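Ecto-NAD+ glycohydrolase (CD38 molecule) (PDB 3GC6) belongs to the ADP-ribosyl cyclase family and is the bovine form of CD38, a disulfide-bonded ectoenzyme with a parallel beta-sheet domain and a largely helical part. Local coordinates at residues L106-W120 with Y145-F157. The protein carries 1 engineered substitution. Residues are numbered along the deposited sequence; the frame is centred on the assembly and turned at random.
Sequences LEDTLLGYLADGLRW and YLSVFWEVLSERF
The six-membered ring of Trp120 turns its edge to the face of the Phe149 ring in a T-shaped pair, with centroids 5.3 Å apart and planes at 80°. Over one face of the same indole sits Leu146, whose CD1 makes a CH-pi contact 3.7 Å from the centroid of the six-membered ring. CG of Trp120 lies between its backbone N and carbonyl carbon (chi1 63°), which swings the indole over to helix 145-157, while Tyr68 bonds its NE1. Phe149 CE2 lies over one face of Trp150; at the edge of that indole are Leu106 CD2 and the backbone of Gly112 and Asp116. A water accepts from Trp150 NE1 at 2.9 Å and donates to the carbonyls of Ala115 and Leu118, joining the helix to the type II turn 115-118. Ala115 CB packs against both rings, 3.4 Å from Phe149 CE2. At the other end, Leu106 CD1 stands over a face of Phe157, 4.0 Å from the ring centroid, and also meets Leu153 CD2. Thr109 N-caps helix 110-115: OG1 accepts from Gly112 N and donates to Leu106 O, tying the 3-10 turn to the helix start. With axes 155° apart, the short helix 110-115 and helix 145-157 run nearly antiparallel, a buried aromatic and leucine interface in the helical part of the ADP-ribosyl cyclase fold.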
ATOM      1  N   LEU A 106      15.215  11.172   7.585  1.00  4.04           N
ATOM      2  CA  LEU A 106      14.234  11.911   6.788  1.00  3.99           C
ATOM      3  C   LEU A 106      14.030  11.192   5.460  1.00  4.10           C
ATOM      4  O   LEU A 106      12.922  11.154   4.937  1.00  4.19           O
ATOM      5  CB  LEU A 106      14.739  13.335   6.560  1.00  4.39           C
ATOM      6  CG  LEU A 106      13.815  14.293   5.786  1.00  4.82           C
ATOM      7  CD1 LEU A 106      12.482  14.408   6.497  1.00  5.36           C
ATOM      8  CD2 LEU A 106      14.485  15.653   5.598  1.00  5.06           C
ATOM      9  N   GLU A 107      15.110  10.635   4.915  1.00  4.02           N
ATOM     10  CA  GLU A 107      15.039   9.962   3.619  1.00  4.59           C
ATOM     11  C   GLU A 107      14.395   8.588   3.694  1.00  4.78           C
ATOM     12  O   GLU A 107      14.220   7.923   2.670  1.00  4.90           O
ATOM     13  CB  GLU A 107      16.440   9.899   2.998  1.00  5.09           C
ATOM     14  CG  GLU A 107      17.052  11.243   2.709  1.00  5.28           C
ATOM     15  CD  GLU A 107      17.534  11.993   3.959  1.00  6.39           C
ATOM     16  OE1 GLU A 107      17.848  11.350   4.978  1.00  5.20           O
ATOM     17  OE2 GLU A 107      17.647  13.222   3.929  1.00  8.04           O
ATOM     18  N   ASP A 108      14.010   8.170   4.904  1.00  4.39           N
ATOM     19  CA  ASP A 108      13.305   6.914   5.103  1.00  4.74           C
ATOM     20  C   ASP A 108      11.798   7.123   5.333  1.00  4.34           C
ATOM     21  O   ASP A 108      11.059   6.169   5.538  1.00  4.87           O
ATOM     22  CB  ASP A 108      13.927   6.135   6.266  1.00  4.89           C
ATOM     23  CG  ASP A 108      15.373   5.749   6.006  1.00  6.45           C
ATOM     24  OD1 ASP A 108      15.627   5.127   4.929  1.00  6.42           O
ATOM     25  OD2 ASP A 108      16.249   6.028   6.866  1.00  5.91           O
ATOM     26  N   THR A 109      11.347   8.390   5.366  1.00  3.82           N
ATOM     27  CA  THR A 109       9.914   8.670   5.363  1.00  3.90           C
ATOM     28  C   THR A 109       9.406   8.445   3.933  1.00  3.38           C
ATOM     29  O   THR A 109      10.205   8.390   2.991  1.00  3.94           O
ATOM     30  CB  THR A 109       9.631  10.146   5.766  1.00  3.87           C
ATOM     31  OG1 THR A 109      10.217  11.059   4.829  1.00  3.97           O
ATOM     32  CG2 THR A 109      10.187  10.416   7.181  1.00  4.02           C
ATOM     33  N   LEU A 110       8.084   8.356   3.747  1.00  3.75           N
ATOM     34  CA  LEU A 110       7.561   8.135   2.382  1.00  3.69           C
ATOM     35  C   LEU A 110       8.042   9.234   1.428  1.00  3.64           C
ATOM     36  O   LEU A 110       8.653   8.970   0.375  1.00  3.89           O
ATOM     37  CB  LEU A 110       6.042   8.074   2.402  1.00  3.73           C
ATOM     38  CG  LEU A 110       5.339   7.614   1.117  1.00  3.77           C
ATOM     39  CD1 LEU A 110       3.934   7.067   1.439  1.00  4.58           C
ATOM     40  CD2 LEU A 110       5.240   8.777   0.136  1.00  4.53           C
ATOM     41  N   LEU A 111       7.796  10.485   1.825  1.00  3.52           N
ATOM     42  CA  LEU A 111       8.125  11.587   0.923  1.00  3.42           C
ATOM     43  C   LEU A 111       9.646  11.727   0.730  1.00  3.20           C
ATOM     44  O   LEU A 111      10.110  12.091  -0.365  1.00  3.46           O
ATOM     45  CB  LEU A 111       7.483  12.912   1.407  1.00  3.57           C
ATOM     46  CG  LEU A 111       5.953  12.921   1.312  1.00  3.86           C
ATOM     47  CD1 LEU A 111       5.407  14.247   1.848  1.00  4.20           C
ATOM     48  CD2 LEU A 111       5.482  12.703  -0.177  1.00  4.11           C
ATOM     49  N   GLY A 112      10.408  11.543   1.825  1.00  3.43           N
ATOM     50  CA  GLY A 112      11.869  11.609   1.735  1.00  3.39           C
ATOM     51  C   GLY A 112      12.395  10.523   0.808  1.00  3.62           C
ATOM     52  O   GLY A 112      13.353  10.737   0.054  1.00  3.79           O
ATOM     53  N   TYR A 113      11.789   9.348   0.882  1.00  3.66           N
ATOM     54  CA  TYR A 113      12.177   8.251   0.017  1.00  3.85           C
ATOM     55  C   TYR A 113      11.869   8.548  -1.450  1.00  3.47           C
ATOM     56  O   TYR A 113      12.699   8.289  -2.338  1.00  4.15           O
ATOM     57  CB  TYR A 113      11.469   6.968   0.495  1.00  3.74           C
ATOM     58  CG  TYR A 113      11.849   5.722  -0.278  1.00  4.44           C
ATOM     59  CD1 TYR A 113      12.953   4.982   0.097  1.00  5.23           C
ATOM     60  CD2 TYR A 113      11.089   5.270  -1.353  1.00  4.65           C
ATOM     61  CE1 TYR A 113      13.313   3.818  -0.611  1.00  5.75           C
ATOM     62  CE2 TYR A 113      11.433   4.105  -2.055  1.00  4.75           C
ATOM     63  CZ  TYR A 113      12.552   3.398  -1.680  1.00  5.62           C
ATOM     64  OH  TYR A 113      12.910   2.233  -2.367  1.00  6.74           O
ATOM     65  N   LEU A 114      10.687   9.099  -1.722  1.00  3.50           N
ATOM     66  CA  LEU A 114      10.374   9.446  -3.117  1.00  3.77           C
ATOM     67  C   LEU A 114      11.409  10.420  -3.698  1.00  3.66           C
ATOM     68  O   LEU A 114      11.823  10.269  -4.840  1.00  3.97           O
ATOM     69  CB  LEU A 114       9.003  10.112  -3.222  1.00  4.02           C
ATOM     70  CG  LEU A 114       7.789   9.254  -3.498  1.00  5.64           C
ATOM     71  CD1 LEU A 114       7.820   7.907  -2.816  1.00  6.00           C
ATOM     72  CD2 LEU A 114       6.437  10.056  -3.323  1.00  5.23           C
ATOM     73  N   ALA A 115      11.781  11.444  -2.914  1.00  3.41           N
ATOM     74  CA  ALA A 115      12.528  12.588  -3.446  1.00  3.22           C
ATOM     75  C   ALA A 115      14.041  12.439  -3.374  1.00  3.62           C
ATOM     76  O   ALA A 115      14.757  13.141  -4.047  1.00  3.60           O
ATOM     77  CB  ALA A 115      12.084  13.848  -2.685  1.00  3.63           C
ATOM     78  N   ASP A 116      14.538  11.487  -2.578  1.00  3.70           N
ATOM     79  CA  ASP A 116      15.972  11.408  -2.310  1.00  4.17           C
ATOM     80  C   ASP A 116      16.757  11.293  -3.611  1.00  3.77           C
ATOM     81  O   ASP A 116      16.470  10.402  -4.431  1.00  3.94           O
ATOM     82  CB  ASP A 116      16.246  10.158  -1.462  1.00  4.20           C
ATOM     83  CG  ASP A 116      17.646  10.158  -0.833  1.00  5.97           C
ATOM     84  OD1 ASP A 116      18.322  11.190  -0.811  1.00  6.22           O
ATOM     85  OD2 ASP A 116      18.033   9.083  -0.337  1.00  8.30           O
ATOM     86  N   GLY A 117      17.736  12.184  -3.782  1.00  4.16           N
ATOM     87  CA  GLY A 117      18.597  12.133  -4.964  1.00  4.29           C
ATOM     88  C   GLY A 117      18.018  12.712  -6.237  1.00  4.61           C
ATOM     89  O   GLY A 117      18.737  12.794  -7.252  1.00  5.44           O
ATOM     90  N   LEU A 118      16.749  13.122  -6.213  1.00  3.97           N
ATOM     91  CA  LEU A 118      16.126  13.668  -7.419  1.00  3.84           C
ATOM     92  C   LEU A 118      16.238  15.199  -7.493  1.00  3.67           C
ATOM     93  O   LEU A 118      16.519  15.887  -6.487  1.00  3.98           O
ATOM     94  CB  LEU A 118      14.652  13.285  -7.520  1.00  3.98           C
ATOM     95  CG  LEU A 118      14.345  11.803  -7.313  1.00  3.69           C
ATOM     96  CD1 LEU A 118      12.854  11.507  -7.570  1.00  4.04           C
ATOM     97  CD2 LEU A 118      15.225  10.958  -8.250  1.00  4.28           C
ATOM     98  N   ARG A 119      16.022  15.704  -8.709  0.50  3.96           N
ATOM     99  CA  ARG A 119      15.962  17.133  -8.999  0.50  4.25           C
ATOM    100  C   ARG A 119      14.642  17.405  -9.698  0.50  4.01           C
ATOM    101  O   ARG A 119      14.155  16.573 -10.459  0.50  4.00           O
ATOM    102  CB  ARG A 119      17.118  17.524  -9.927  0.50  4.47           C
ATOM    103  CG  ARG A 119      18.496  17.192  -9.374  0.50  5.50           C
ATOM    104  CD  ARG A 119      18.729  17.952  -8.089  0.50  6.64           C
ATOM    105  NE  ARG A 119      20.051  17.741  -7.506  0.50  7.78           N
ATOM    106  CZ  ARG A 119      21.130  18.441  -7.831  0.50  8.65           C
ATOM    107  NH1 ARG A 119      21.050  19.401  -8.748  0.50  9.01           N
ATOM    108  NH2 ARG A 119      22.291  18.184  -7.239  0.50  9.01           N
ATOM    109  N   TRP A 120      14.052  18.569  -9.436  1.00  3.99           N
ATOM    110  CA  TRP A 120      12.879  18.939 -10.184  1.00  3.77           C
ATOM    111  C   TRP A 120      12.627  20.415 -10.138  1.00  3.80           C
ATOM    112  O   TRP A 120      12.995  21.112  -9.181  1.00  3.94           O
ATOM    113  CB  TRP A 120      11.651  18.197  -9.658  1.00  3.61           C
ATOM    114  CG  TRP A 120      11.279  18.539  -8.195  1.00  3.19           C
ATOM    115  CD1 TRP A 120      10.407  19.488  -7.770  1.00  3.49           C
ATOM    116  CD2 TRP A 120      11.796  17.909  -7.010  1.00  3.53           C
ATOM    117  NE1 TRP A 120      10.319  19.497  -6.383  1.00  3.94           N
ATOM    118  CE2 TRP A 120      11.170  18.531  -5.896  1.00  3.41           C
ATOM    119  CE3 TRP A 120      12.728  16.894  -6.780  1.00  3.91           C
ATOM    120  CZ2 TRP A 120      11.435  18.159  -4.588  1.00  3.29           C
ATOM    121  CZ3 TRP A 120      12.982  16.511  -5.475  1.00  3.94           C
ATOM    122  CH2 TRP A 120      12.333  17.137  -4.397  1.00  3.43           C
ATOM    123  N   TYR A 145      11.745  25.146  -5.703  1.00  3.77           N
ATOM    124  CA  TYR A 145      10.913  24.041  -5.248  1.00  3.55           C
ATOM    125  C   TYR A 145      11.695  22.866  -4.614  1.00  3.62           C
ATOM    126  O   TYR A 145      11.186  22.196  -3.689  1.00  3.92           O
ATOM    127  CB  TYR A 145       9.956  23.580  -6.383  1.00  3.37           C
ATOM    128  CG  TYR A 145       8.789  24.534  -6.457  1.00  3.80           C
ATOM    129  CD1 TYR A 145       8.784  25.620  -7.336  1.00  4.52           C
ATOM    130  CD2 TYR A 145       7.738  24.415  -5.555  1.00  4.23           C
ATOM    131  CE1 TYR A 145       7.703  26.533  -7.334  1.00  4.34           C
ATOM    132  CE2 TYR A 145       6.664  25.301  -5.535  1.00  4.28           C
ATOM    133  CZ  TYR A 145       6.646  26.358  -6.436  1.00  4.43           C
ATOM    134  OH  TYR A 145       5.591  27.238  -6.371  1.00  4.74           O
ATOM    135  N   LEU A 146      12.917  22.618  -5.083  1.00  3.60           N
ATOM    136  CA  LEU A 146      13.701  21.509  -4.508  1.00  4.12           C
ATOM    137  C   LEU A 146      14.148  21.856  -3.084  1.00  4.07           C
ATOM    138  O   LEU A 146      13.910  21.110  -2.135  1.00  4.13           O
ATOM    139  CB  LEU A 146      14.879  21.160  -5.431  1.00  4.50           C
ATOM    140  CG  LEU A 146      15.919  20.180  -4.887  1.00  5.20           C
ATOM    141  CD1 LEU A 146      15.257  18.901  -4.515  1.00  5.65           C
ATOM    142  CD2 LEU A 146      17.027  19.952  -5.954  1.00  5.74           C
ATOM    143  N   SER A 147      14.758  23.028  -2.920  1.00  4.21           N
ATOM    144  CA  SER A 147      15.227  23.471  -1.605  1.00  4.17           C
ATOM    145  C   SER A 147      14.078  23.629  -0.609  1.00  4.01           C
ATOM    146  O   SER A 147      14.169  23.175   0.553  1.00  4.35           O
ATOM    147  CB  SER A 147      15.978  24.815  -1.755  1.00  4.09           C
ATOM    148  OG  SER A 147      17.128  24.644  -2.565  1.00  4.67           O
ATOM    149  N   VAL A 148      12.985  24.264  -1.055  1.00  3.92           N
ATOM    150  CA  VAL A 148      11.844  24.483  -0.179  1.00  3.77           C
ATOM    151  C   VAL A 148      11.195  23.154   0.259  1.00  3.86           C
ATOM    152  O   VAL A 148      10.784  22.989   1.416  1.00  4.01           O
ATOM    153  CB  VAL A 148      10.849  25.482  -0.794  1.00  3.73           C
ATOM    154  CG1 VAL A 148       9.574  25.508   0.015  1.00  4.04           C
ATOM    155  CG2 VAL A 148      11.524  26.852  -0.835  1.00  3.82           C
ATOM    156  N   PHE A 149      11.139  22.173  -0.637  1.00  3.38           N
ATOM    157  CA  PHE A 149      10.617  20.849  -0.270  1.00  3.48           C
ATOM    158  C   PHE A 149      11.401  20.304   0.931  1.00  3.68           C
ATOM    159  O   PHE A 149      10.825  19.864   1.942  1.00  3.86           O
ATOM    160  CB  PHE A 149      10.774  19.877  -1.441  1.00  3.44           C
ATOM    161  CG  PHE A 149      10.486  18.457  -1.071  1.00  3.37           C
ATOM    162  CD1 PHE A 149       9.170  17.975  -1.038  1.00  3.35           C
ATOM    163  CD2 PHE A 149      11.525  17.605  -0.740  1.00  3.84           C
ATOM    164  CE1 PHE A 149       8.906  16.599  -0.680  1.00  3.44           C
ATOM    165  CE2 PHE A 149      11.272  16.265  -0.381  1.00  3.83           C
ATOM    166  CZ  PHE A 149       9.970  15.778  -0.365  1.00  3.32           C
ATOM    167  N   TRP A 150      12.729  20.298   0.825  1.00  3.61           N
ATOM    168  CA  TRP A 150      13.507  19.664   1.907  1.00  3.65           C
ATOM    169  C   TRP A 150      13.404  20.497   3.192  1.00  3.92           C
ATOM    170  O   TRP A 150      13.475  19.951   4.292  1.00  3.99           O
ATOM    171  CB  TRP A 150      14.956  19.452   1.461  1.00  3.81           C
ATOM    172  CG  TRP A 150      15.045  18.344   0.473  1.00  3.70           C
ATOM    173  CD1 TRP A 150      15.313  18.459  -0.862  1.00  4.19           C
ATOM    174  CD2 TRP A 150      14.871  16.942   0.726  1.00  3.93           C
ATOM    175  NE1 TRP A 150      15.301  17.211  -1.471  1.00  3.50           N
ATOM    176  CE2 TRP A 150      15.019  16.263  -0.502  1.00  3.62           C
ATOM    177  CE3 TRP A 150      14.560  16.192   1.869  1.00  3.89           C
ATOM    178  CZ2 TRP A 150      14.912  14.852  -0.601  1.00  3.81           C
ATOM    179  CZ3 TRP A 150      14.435  14.817   1.770  1.00  3.74           C
ATOM    180  CH2 TRP A 150      14.610  14.147   0.546  1.00  3.40           C
ATOM    181  N   GLU A 151      13.262  21.812   3.042  1.00  4.12           N
ATOM    182  CA  GLU A 151      13.116  22.684   4.212  1.00  4.42           C
ATOM    183  C   GLU A 151      11.805  22.352   4.925  1.00  4.05           C
ATOM    184  O   GLU A 151      11.795  22.145   6.154  1.00  4.57           O
ATOM    185  CB  GLU A 151      13.208  24.157   3.760  1.00  5.09           C
ATOM    186  CG  GLU A 151      12.567  25.235   4.586  1.00  7.39           C
ATOM    187  CD  GLU A 151      12.369  26.491   3.702  1.00 10.10           C
ATOM    188  OE1 GLU A 151      13.341  26.884   3.013  1.00 12.03           O
ATOM    189  OE2 GLU A 151      11.255  27.042   3.637  1.00 11.24           O
ATOM    190  N   VAL A 152      10.681  22.298   4.205  1.00  4.27           N
ATOM    191  CA  VAL A 152       9.422  22.091   4.894  1.00  4.15           C
ATOM    192  C   VAL A 152       9.310  20.641   5.384  1.00  4.07           C
ATOM    193  O   VAL A 152       8.772  20.385   6.469  1.00  4.53           O
ATOM    194  CB  VAL A 152       8.197  22.523   4.047  1.00  4.90           C
ATOM    195  CG1 VAL A 152       8.117  21.740   2.793  1.00  5.20           C
ATOM    196  CG2 VAL A 152       6.905  22.408   4.897  1.00  5.77           C
ATOM    197  N   LEU A 153       9.818  19.698   4.600  1.00  3.97           N
ATOM    198  CA  LEU A 153       9.806  18.314   5.088  1.00  3.82           C
ATOM    199  C   LEU A 153      10.613  18.217   6.373  1.00  3.62           C
ATOM    200  O   LEU A 153      10.210  17.523   7.320  1.00  3.94           O
ATOM    201  CB  LEU A 153      10.350  17.318   4.056  1.00  4.13           C
ATOM    202  CG  LEU A 153       9.836  15.880   4.218  1.00  4.64           C
ATOM    203  CD1 LEU A 153       8.323  15.771   3.899  1.00  4.72           C
ATOM    204  CD2 LEU A 153      10.673  14.940   3.361  1.00  4.30           C
ATOM    205  N   SER A 154      11.757  18.881   6.382  1.00  3.86           N
ATOM    206  CA  SER A 154      12.643  18.876   7.584  1.00  3.98           C
ATOM    207  C   SER A 154      11.943  19.452   8.803  1.00  4.22           C
ATOM    208  O   SER A 154      12.057  18.930   9.924  1.00  4.19           O
ATOM    209  CB  SER A 154      13.902  19.713   7.319  1.00  4.09           C
ATOM    210  OG  SER A 154      14.777  19.038   6.451  1.00  4.74           O
ATOM    211  N   GLU A 155      11.251  20.571   8.611  1.00  4.09           N
ATOM    212  CA  GLU A 155      10.490  21.202   9.723  1.00  4.32           C
ATOM    213  C   GLU A 155       9.462  20.269  10.291  1.00  4.22           C
ATOM    214  O   GLU A 155       9.350  20.118  11.514  1.00  4.40           O
ATOM    215  CB  GLU A 155       9.786  22.479   9.242  1.00  4.87           C
ATOM    216  CG  GLU A 155      10.752  23.579   8.874  1.00  6.63           C
ATOM    217  CD  GLU A 155      10.055  24.889   8.515  1.00  8.50           C
ATOM    218  OE1 GLU A 155       8.860  24.862   8.176  1.00  9.10           O
ATOM    219  OE2 GLU A 155      10.725  25.945   8.543  1.00 10.18           O
ATOM    220  N   ARG A 156       8.689  19.622   9.416  1.00  4.03           N
ATOM    221  CA  ARG A 156       7.598  18.786   9.896  1.00  4.11           C
ATOM    222  C   ARG A 156       8.174  17.549  10.600  1.00  3.93           C
ATOM    223  O   ARG A 156       7.681  17.130  11.647  1.00  4.30           O
ATOM    224  CB  ARG A 156       6.656  18.424   8.764  1.00  4.19           C
ATOM    225  CG  ARG A 156       5.936  19.650   8.171  1.00  5.63           C
ATOM    226  CD  ARG A 156       4.887  20.188   9.153  1.00  7.34           C
ATOM    227  NE  ARG A 156       3.819  19.211   9.358  1.00  8.20           N
ATOM    228  CZ  ARG A 156       2.686  19.185   8.649  1.00  8.10           C
ATOM    229  NH1 ARG A 156       2.487  20.089   7.698  1.00  9.11           N
ATOM    230  NH2 ARG A 156       1.765  18.255   8.884  1.00  8.38           N
ATOM    231  N   PHE A 157       9.280  17.016  10.060  1.00  3.72           N
ATOM    232  CA  PHE A 157       9.986  15.851  10.634  1.00  3.78           C
ATOM    233  C   PHE A 157      10.480  16.220  12.049  1.00  3.52           C
ATOM    234  O   PHE A 157      10.283  15.453  12.998  1.00  3.84           O
ATOM    235  CB  PHE A 157      11.152  15.564   9.681  1.00  3.76           C
ATOM    236  CG  PHE A 157      12.049  14.393  10.058  1.00  3.78           C
ATOM    237  CD1 PHE A 157      11.614  13.072   9.906  1.00  3.89           C
ATOM    238  CD2 PHE A 157      13.389  14.621  10.384  1.00  3.97           C
ATOM    239  CE1 PHE A 157      12.494  11.990  10.172  1.00  4.30           C
ATOM    240  CE2 PHE A 157      14.264  13.550  10.653  1.00  4.03           C
ATOM    241  CZ  PHE A 157      13.812  12.244  10.555  1.00  4.29           C
TER
HETATM  242  O   HOH W   1      16.112  15.634  -3.804  1.00  4.47           O
HETATM  243  O   HOH W   2      13.698  23.534  -7.998  1.00  5.23           O